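Local coordinates for agmatinase (Deinococcus radiodurans, PDB 1WOH), which probably hydrolyses agmatine to putrescine and urea, as a manganese-dependent member of the arginase (ureohydrolase) family, at residues 224-229 against 268-273; 119-124 against 161-166. All coordinates share one frame; numbering follows the deposited sequence.

Interaction 1 pairs two central strands of the parallel sheet, and interaction 2 lays the loop after strand 114-118 against the start of helix 162-169; their centres lie about 11 Å apart. Two polar contacts tie them together: S227 OG lies 3.0 Å from H121 NE2, and D271 OD2 lies 2.9 Å from S124 OG, each a probable hydrogen bond. Both interactions reach the manganese site, interaction 1 through D229 and interaction 2 through H121, with D143 close to both side chains. No metal is bound to this chain, and H121 ND1 and D229 OD2, 3.3 Å apart, are in only weak hydrogen-bonding contact.

Interaction 1: 224-229 against 268-273; sequences VYFSVD and VGLDLV
Strands 224-229 and 268-273 run parallel, their axes 4.6 Å apart and 6° from exact alignment, as neighbours in the central sheet of the arginase-type alpha/beta fold; helix 251-264 completes a beta-alpha-beta unit between them. Backbone bonds alternate along the pair, from V268 N to V224 O through F226 N to G269 O (2.9 Å, nearly straight) and on to V273 N with V228 O. On the sheet face that packs on helix 284-302, V228 CG1 meets L272 CD2 at 3.8 Å, and L270 CD1 lies against F226 CB. The opposite face, that of Y225, S227, D271 and D229 with V273 among them, carries the polar side-chain contacts. Y225 extends with CG anti to its own N (chi1 175°), which lays the ring across G269, where no side chain stands in the way, and carries OH to D271 OD2 at 2.7 Å. That oxygen sits at the ring's edge and is met on its anti side but from out of the carboxylate plane, ring and carboxylate planes being 76° apart; S124 OG also bonds to it. A phenylalanine in place of Y225 would probably deprive the buried D271 carboxylate of one donor. Farther along, D229, a manganese ligand in the metal-bound enzyme, has its OD1 held by D231 N. S227 OG, which also bonds H121 NE2, donates to the syn lone pair of D271 OD1 at 2.8 Å.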
ATOM      1  N   VAL A 224      36.545  10.091 -15.004  1.00 15.76           N
ATOM      2  CA  VAL A 224      35.262  10.441 -14.417  1.00 15.33           C
ATOM      3  C   VAL A 224      34.579   9.375 -13.570  1.00 14.32           C
ATOM      4  O   VAL A 224      34.548   8.195 -13.921  1.00 15.52           O
ATOM      5  CB  VAL A 224      34.281  10.885 -15.535  1.00 15.41           C
ATOM      6  CG1 VAL A 224      32.865  11.079 -14.970  1.00 15.23           C
ATOM      7  CG2 VAL A 224      34.781  12.172 -16.173  1.00 17.18           C
ATOM      8  N   TYR A 225      34.043   9.819 -12.438  1.00 12.28           N
ATOM      9  CA  TYR A 225      33.288   8.970 -11.528  1.00 13.00           C
ATOM     10  C   TYR A 225      31.870   9.517 -11.661  1.00 11.21           C
ATOM     11  O   TYR A 225      31.663  10.731 -11.568  1.00 11.79           O
ATOM     12  CB  TYR A 225      33.778   9.164 -10.093  1.00 12.87           C
ATOM     13  CG  TYR A 225      32.984   8.421  -9.041  1.00 13.36           C
ATOM     14  CD1 TYR A 225      33.433   7.202  -8.528  1.00 13.78           C
ATOM     15  CD2 TYR A 225      31.809   8.963  -8.521  1.00 13.96           C
ATOM     16  CE1 TYR A 225      32.735   6.543  -7.514  1.00 14.97           C
ATOM     17  CE2 TYR A 225      31.100   8.314  -7.513  1.00 12.31           C
ATOM     18  CZ  TYR A 225      31.569   7.111  -7.013  1.00 11.83           C
ATOM     19  OH  TYR A 225      30.883   6.487  -5.996  1.00 13.52           O
ATOM     20  N   PHE A 226      30.908   8.635 -11.912  1.00 11.07           N
ATOM     21  CA  PHE A 226      29.504   9.029 -12.052  1.00 12.76           C
ATOM     22  C   PHE A 226      28.783   8.815 -10.729  1.00 11.10           C
ATOM     23  O   PHE A 226      28.848   7.727 -10.162  1.00 11.40           O
ATOM     24  CB  PHE A 226      28.787   8.151 -13.089  1.00 15.47           C
ATOM     25  CG  PHE A 226      29.128   8.461 -14.520  1.00 14.60           C
ATOM     26  CD1 PHE A 226      29.392   7.427 -15.413  1.00 18.29           C
ATOM     27  CD2 PHE A 226      29.122   9.765 -14.992  1.00 17.55           C
ATOM     28  CE1 PHE A 226      29.641   7.685 -16.760  1.00 19.02           C
ATOM     29  CE2 PHE A 226      29.370  10.039 -16.338  1.00 19.52           C
ATOM     30  CZ  PHE A 226      29.630   8.995 -17.225  1.00 18.53           C
ATOM     31  N   SER A 227      28.108   9.847 -10.229  1.00 11.22           N
ATOM     32  CA  SER A 227      27.319   9.691  -9.014  1.00 10.98           C
ATOM     33  C   SER A 227      25.895  10.027  -9.415  1.00  9.30           C
ATOM     34  O   SER A 227      25.602  11.162  -9.782  1.00  9.26           O
ATOM     35  CB  SER A 227      27.766  10.637  -7.898  1.00 11.57           C
ATOM     36  OG  SER A 227      26.922  10.457  -6.769  1.00 10.54           O
ATOM     37  N   VAL A 228      25.015   9.035  -9.367  1.00  7.85           N
ATOM     38  CA  VAL A 228      23.629   9.256  -9.743  1.00  8.02           C
ATOM     39  C   VAL A 228      22.700   9.185  -8.541  1.00  7.29           C
ATOM     40  O   VAL A 228      22.493   8.116  -7.970  1.00 10.34           O
ATOM     41  CB  VAL A 228      23.148   8.217 -10.781  1.00  8.81           C
ATOM     42  CG1 VAL A 228      21.679   8.488 -11.142  1.00 10.23           C
ATOM     43  CG2 VAL A 228      24.028   8.285 -12.028  1.00  9.86           C
ATOM     44  N   ASP A 229      22.177  10.336  -8.141  1.00  7.13           N
ATOM     45  CA  ASP A 229      21.212  10.402  -7.049  1.00  7.53           C
ATOM     46  C   ASP A 229      19.876  10.323  -7.797  1.00  7.57           C
ATOM     47  O   ASP A 229      19.595  11.168  -8.651  1.00  9.53           O
ATOM     48  CB  ASP A 229      21.328  11.738  -6.316  1.00  9.48           C
ATOM     49  CG  ASP A 229      20.340  11.868  -5.169  1.00 10.98           C
ATOM     50  OD1 ASP A 229      19.258  11.252  -5.228  1.00 11.78           O
ATOM     51  OD2 ASP A 229      20.641  12.608  -4.212  1.00 14.64           O
ATOM     52  N   VAL A 268      35.709   5.666 -14.359  1.00 14.16           N
ATOM     53  CA  VAL A 268      36.354   4.855 -13.331  1.00 13.74           C
ATOM     54  C   VAL A 268      35.408   4.198 -12.328  1.00 13.24           C
ATOM     55  O   VAL A 268      35.817   3.330 -11.549  1.00 12.96           O
ATOM     56  CB  VAL A 268      37.387   5.706 -12.551  1.00 13.93           C
ATOM     57  CG1 VAL A 268      38.377   6.327 -13.526  1.00 15.95           C
ATOM     58  CG2 VAL A 268      36.676   6.807 -11.765  1.00 14.90           C
ATOM     59  N   GLY A 269      34.145   4.602 -12.348  1.00 13.83           N
ATOM     60  CA  GLY A 269      33.183   4.022 -11.434  1.00 12.88           C
ATOM     61  C   GLY A 269      31.857   4.754 -11.470  1.00 13.00           C
ATOM     62  O   GLY A 269      31.733   5.815 -12.084  1.00 12.81           O
ATOM     63  N   LEU A 270      30.861   4.180 -10.807  1.00 14.08           N
ATOM     64  CA  LEU A 270      29.535   4.782 -10.759  1.00 13.14           C
ATOM     65  C   LEU A 270      28.794   4.360  -9.504  1.00 13.38           C
ATOM     66  O   LEU A 270      28.899   3.208  -9.080  1.00 12.73           O
ATOM     67  CB  LEU A 270      28.720   4.351 -11.987  1.00 14.56           C
ATOM     68  CG  LEU A 270      27.219   4.679 -12.001  1.00 18.38           C
ATOM     69  CD1 LEU A 270      26.725   4.799 -13.430  1.00 20.38           C
ATOM     70  CD2 LEU A 270      26.444   3.599 -11.244  1.00 19.10           C
ATOM     71  N   ASP A 271      28.075   5.296  -8.887  1.00 13.09           N
ATOM     72  CA  ASP A 271      27.262   4.935  -7.740  1.00 12.25           C
ATOM     73  C   ASP A 271      25.830   5.339  -8.044  1.00 10.46           C
ATOM     74  O   ASP A 271      25.582   6.275  -8.808  1.00 11.40           O
ATOM     75  CB  ASP A 271      27.783   5.525  -6.398  1.00 13.16           C
ATOM     76  CG  ASP A 271      27.635   7.044  -6.272  1.00 13.01           C
ATOM     77  OD1 ASP A 271      26.645   7.630  -6.756  1.00 12.65           O
ATOM     78  OD2 ASP A 271      28.519   7.656  -5.624  1.00 15.94           O
ATOM     79  N   LEU A 272      24.891   4.577  -7.501  1.00 10.68           N
ATOM     80  CA  LEU A 272      23.462   4.809  -7.702  1.00  9.38           C
ATOM     81  C   LEU A 272      22.930   4.910  -6.285  1.00  7.48           C
ATOM     82  O   LEU A 272      22.877   3.906  -5.567  1.00  9.98           O
ATOM     83  CB  LEU A 272      22.853   3.609  -8.436  1.00  9.48           C
ATOM     84  CG  LEU A 272      21.420   3.712  -8.983  1.00  9.59           C
ATOM     85  CD1 LEU A 272      20.421   3.796  -7.838  1.00 11.93           C
ATOM     86  CD2 LEU A 272      21.305   4.932  -9.877  1.00 11.71           C
ATOM     87  N   VAL A 273      22.544   6.119  -5.885  1.00  9.52           N
ATOM     88  CA  VAL A 273      22.098   6.355  -4.514  1.00  8.78           C
ATOM     89  C   VAL A 273      20.720   6.984  -4.303  1.00  9.47           C
ATOM     90  O   VAL A 273      20.097   7.496  -5.231  1.00  9.68           O
ATOM     91  CB  VAL A 273      23.128   7.250  -3.767  1.00  7.95           C
ATOM     92  CG1 VAL A 273      24.514   6.619  -3.822  1.00  7.39           C
ATOM     93  CG2 VAL A 273      23.169   8.639  -4.394  1.00  9.31           C
TER

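Interaction 2: 119-124 against 161-166; sequences GDHSVS and SPFRRA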
ATOM      1  N   GLY A 119      21.605   2.774  -0.593  1.00  9.63           N
ATOM      2  CA  GLY A 119      22.350   3.614   0.333  1.00  9.95           C
ATOM      3  C   GLY A 119      22.042   5.089   0.150  1.00 12.97           C
ATOM      4  O   GLY A 119      21.790   5.520  -0.974  1.00 12.42           O
ATOM      5  N   ASP A 120      22.043   5.868   1.234  1.00  9.12           N
ATOM      6  CA  ASP A 120      21.777   7.293   1.094  1.00 10.69           C
ATOM      7  C   ASP A 120      23.017   7.913   0.470  1.00  9.67           C
ATOM      8  O   ASP A 120      24.050   7.261   0.368  1.00 12.62           O
ATOM      9  CB  ASP A 120      21.415   7.957   2.439  1.00 10.30           C
ATOM     10  CG  ASP A 120      22.561   7.972   3.437  1.00 14.52           C
ATOM     11  OD1 ASP A 120      23.675   8.424   3.082  1.00 12.27           O
ATOM     12  OD2 ASP A 120      22.330   7.546   4.591  1.00 12.98           O
ATOM     13  N   HIS A 121      22.926   9.164   0.046  1.00  8.91           N
ATOM     14  CA  HIS A 121      24.065   9.778  -0.627  1.00 11.07           C
ATOM     15  C   HIS A 121      25.360   9.907   0.170  1.00 10.95           C
ATOM     16  O   HIS A 121      26.442  10.059  -0.411  1.00 10.64           O
ATOM     17  CB  HIS A 121      23.673  11.142  -1.198  1.00 11.64           C
ATOM     18  CG  HIS A 121      24.360  11.456  -2.490  1.00 11.29           C
ATOM     19  ND1 HIS A 121      23.840  12.329  -3.422  1.00 13.43           N
ATOM     20  CD2 HIS A 121      25.504  10.968  -3.027  1.00 11.06           C
ATOM     21  CE1 HIS A 121      24.632  12.359  -4.482  1.00 10.41           C
ATOM     22  NE2 HIS A 121      25.648  11.542  -4.268  1.00 14.10           N
ATOM     23  N   SER A 122      25.274   9.830   1.492  1.00 10.85           N
ATOM     24  CA  SER A 122      26.480   9.955   2.293  1.00 10.04           C
ATOM     25  C   SER A 122      27.501   8.870   1.951  1.00 10.42           C
ATOM     26  O   SER A 122      28.692   9.038   2.210  1.00 11.10           O
ATOM     27  CB  SER A 122      26.151   9.891   3.788  1.00  8.73           C
ATOM     28  OG  SER A 122      26.086   8.550   4.246  1.00  8.37           O
ATOM     29  N   VAL A 123      27.049   7.763   1.362  1.00  9.94           N
ATOM     30  CA  VAL A 123      27.978   6.687   1.023  1.00 10.77           C
ATOM     31  C   VAL A 123      28.987   7.081  -0.064  1.00 10.93           C
ATOM     32  O   VAL A 123      30.039   6.446  -0.192  1.00 13.20           O
ATOM     33  CB  VAL A 123      27.232   5.400   0.582  1.00 11.96           C
ATOM     34  CG1 VAL A 123      26.270   4.952   1.681  1.00 13.86           C
ATOM     35  CG2 VAL A 123      26.500   5.635  -0.730  1.00 12.70           C
ATOM     36  N   SER A 124      28.678   8.117  -0.841  1.00 11.28           N
ATOM     37  CA  SER A 124      29.582   8.559  -1.905  1.00 11.73           C
ATOM     38  C   SER A 124      30.931   9.005  -1.346  1.00 11.06           C
ATOM     39  O   SER A 124      31.951   8.892  -2.021  1.00 11.64           O
ATOM     40  CB  SER A 124      28.972   9.713  -2.703  1.00 12.95           C
ATOM     41  OG  SER A 124      27.792   9.310  -3.371  1.00 14.13           O
ATOM     42  N   SER A 161      26.464  16.271   2.829  1.00 11.21           N
ATOM     43  CA  SER A 161      27.895  16.599   2.839  1.00 11.72           C
ATOM     44  C   SER A 161      28.887  15.643   2.156  1.00 11.03           C
ATOM     45  O   SER A 161      30.094  15.881   2.221  1.00 12.76           O
ATOM     46  CB  SER A 161      28.375  16.747   4.288  1.00 11.09           C
ATOM     47  OG  SER A 161      27.605  17.679   5.021  1.00 13.31           O
ATOM     48  N   PRO A 162      28.416  14.587   1.473  1.00 11.60           N
ATOM     49  CA  PRO A 162      29.412  13.695   0.867  1.00 12.10           C
ATOM     50  C   PRO A 162      30.508  14.267  -0.026  1.00 13.33           C
ATOM     51  O   PRO A 162      31.669  13.864   0.086  1.00 11.51           O
ATOM     52  CB  PRO A 162      28.555  12.654   0.153  1.00 13.78           C
ATOM     53  CG  PRO A 162      27.351  13.426  -0.243  1.00 12.16           C
ATOM     54  CD  PRO A 162      27.062  14.245   1.002  1.00  9.69           C
ATOM     55  N   PHE A 163      30.161  15.191  -0.915  1.00 11.98           N
ATOM     56  CA  PHE A 163      31.177  15.743  -1.801  1.00 13.26           C
ATOM     57  C   PHE A 163      32.100  16.743  -1.127  1.00 12.61           C
ATOM     58  O   PHE A 163      33.217  16.972  -1.588  1.00 13.95           O
ATOM     59  CB  PHE A 163      30.514  16.336  -3.045  1.00 11.55           C
ATOM     60  CG  PHE A 163      29.812  15.307  -3.875  1.00 14.10           C
ATOM     61  CD1 PHE A 163      28.424  15.275  -3.945  1.00 14.55           C
ATOM     62  CD2 PHE A 163      30.541  14.320  -4.529  1.00 12.72           C
ATOM     63  CE1 PHE A 163      27.766  14.263  -4.658  1.00 13.63           C
ATOM     64  CE2 PHE A 163      29.898  13.304  -5.244  1.00 13.41           C
ATOM     65  CZ  PHE A 163      28.507  13.278  -5.307  1.00 12.96           C
ATOM     66  N   ARG A 164      31.641  17.321  -0.023  1.00 12.61           N
ATOM     67  CA  ARG A 164      32.454  18.269   0.726  1.00 14.08           C
ATOM     68  C   ARG A 164      33.501  17.439   1.470  1.00 12.35           C
ATOM     69  O   ARG A 164      34.688  17.783   1.487  1.00 13.12           O
ATOM     70  CB  ARG A 164      31.576  19.047   1.716  1.00 11.69           C
ATOM     71  CG  ARG A 164      32.264  20.244   2.368  1.00 12.97           C
ATOM     72  CD  ARG A 164      32.669  21.290   1.332  1.00 13.15           C
ATOM     73  NE  ARG A 164      33.180  22.506   1.962  1.00 15.30           N
ATOM     74  CZ  ARG A 164      32.427  23.533   2.349  1.00 16.28           C
ATOM     75  NH1 ARG A 164      31.108  23.517   2.168  1.00 17.30           N
ATOM     76  NH2 ARG A 164      32.992  24.575   2.943  1.00 16.33           N
ATOM     77  N   ARG A 165      33.059  16.334   2.070  1.00 14.09           N
ATOM     78  CA  ARG A 165      33.956  15.440   2.795  1.00 12.38           C
ATOM     79  C   ARG A 165      34.934  14.805   1.809  1.00 13.66           C
ATOM     80  O   ARG A 165      36.118  14.658   2.098  1.00 13.64           O
ATOM     81  CB  ARG A 165      33.167  14.334   3.500  1.00 14.34           C
ATOM     82  CG  ARG A 165      32.260  14.808   4.634  1.00 13.70           C
ATOM     83  CD  ARG A 165      33.082  15.290   5.831  1.00 14.39           C
ATOM     84  NE  ARG A 165      33.498  16.682   5.702  1.00 16.11           N
ATOM     85  CZ  ARG A 165      32.680  17.718   5.845  1.00 15.39           C
ATOM     86  NH1 ARG A 165      31.398  17.517   6.126  1.00 15.48           N
ATOM     87  NH2 ARG A 165      33.136  18.956   5.709  1.00 14.85           N
ATOM     88  N   ALA A 166      34.425  14.433   0.638  1.00 13.09           N
ATOM     89  CA  ALA A 166      35.257  13.816  -0.385  1.00 14.91           C
ATOM     90  C   ALA A 166      36.402  14.737  -0.812  1.00 15.89           C
ATOM     91  O   ALA A 166      37.567  14.324  -0.852  1.00 17.19           O
ATOM     92  CB  ALA A 166      34.397  13.438  -1.603  1.00 12.72           C
TER
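H121 and S124 face P162 and F163 where the loop following strand 114-118 meets the first turn of helix 162-169. Ahead of them, D120 forms an Asx turn: its OD1 accepts from S122 N and, through the syn lone pair, from S122 OG, both at 2.7 Å, so one carboxylate oxygen grips both donors of S122 and closes the turn in which H121 sits. The H121 carbonyl oxygen rests on the proline ring, 3.4 Å from P162 CB, while its imidazole crosses the F163 side chain at about a right angle. Ring planes stand 84° apart, and H121 NE2 comes within 3.5 Å of F163 CE1 in an oblique approach. NE2 also bonds S227 OG of strand 223-229, with the phenyl packed close by. S122 adds its CA, 4.0 Å from P162 CB. S124 then turns CB toward the same proline carbon at 4.1 Å, its OG bonded to D271. With CG anti to its carbonyl carbon (chi1 -64°), F163 brings its ring end to H121, and it also touches V139 and Q141 of strand 137-142. H121 is a manganese ligand in the metal-bound enzyme and lies close to D143 and D147; P162 and F163 thus pack as second-shell residues against a ligand of the binuclear manganese site of the arginase family.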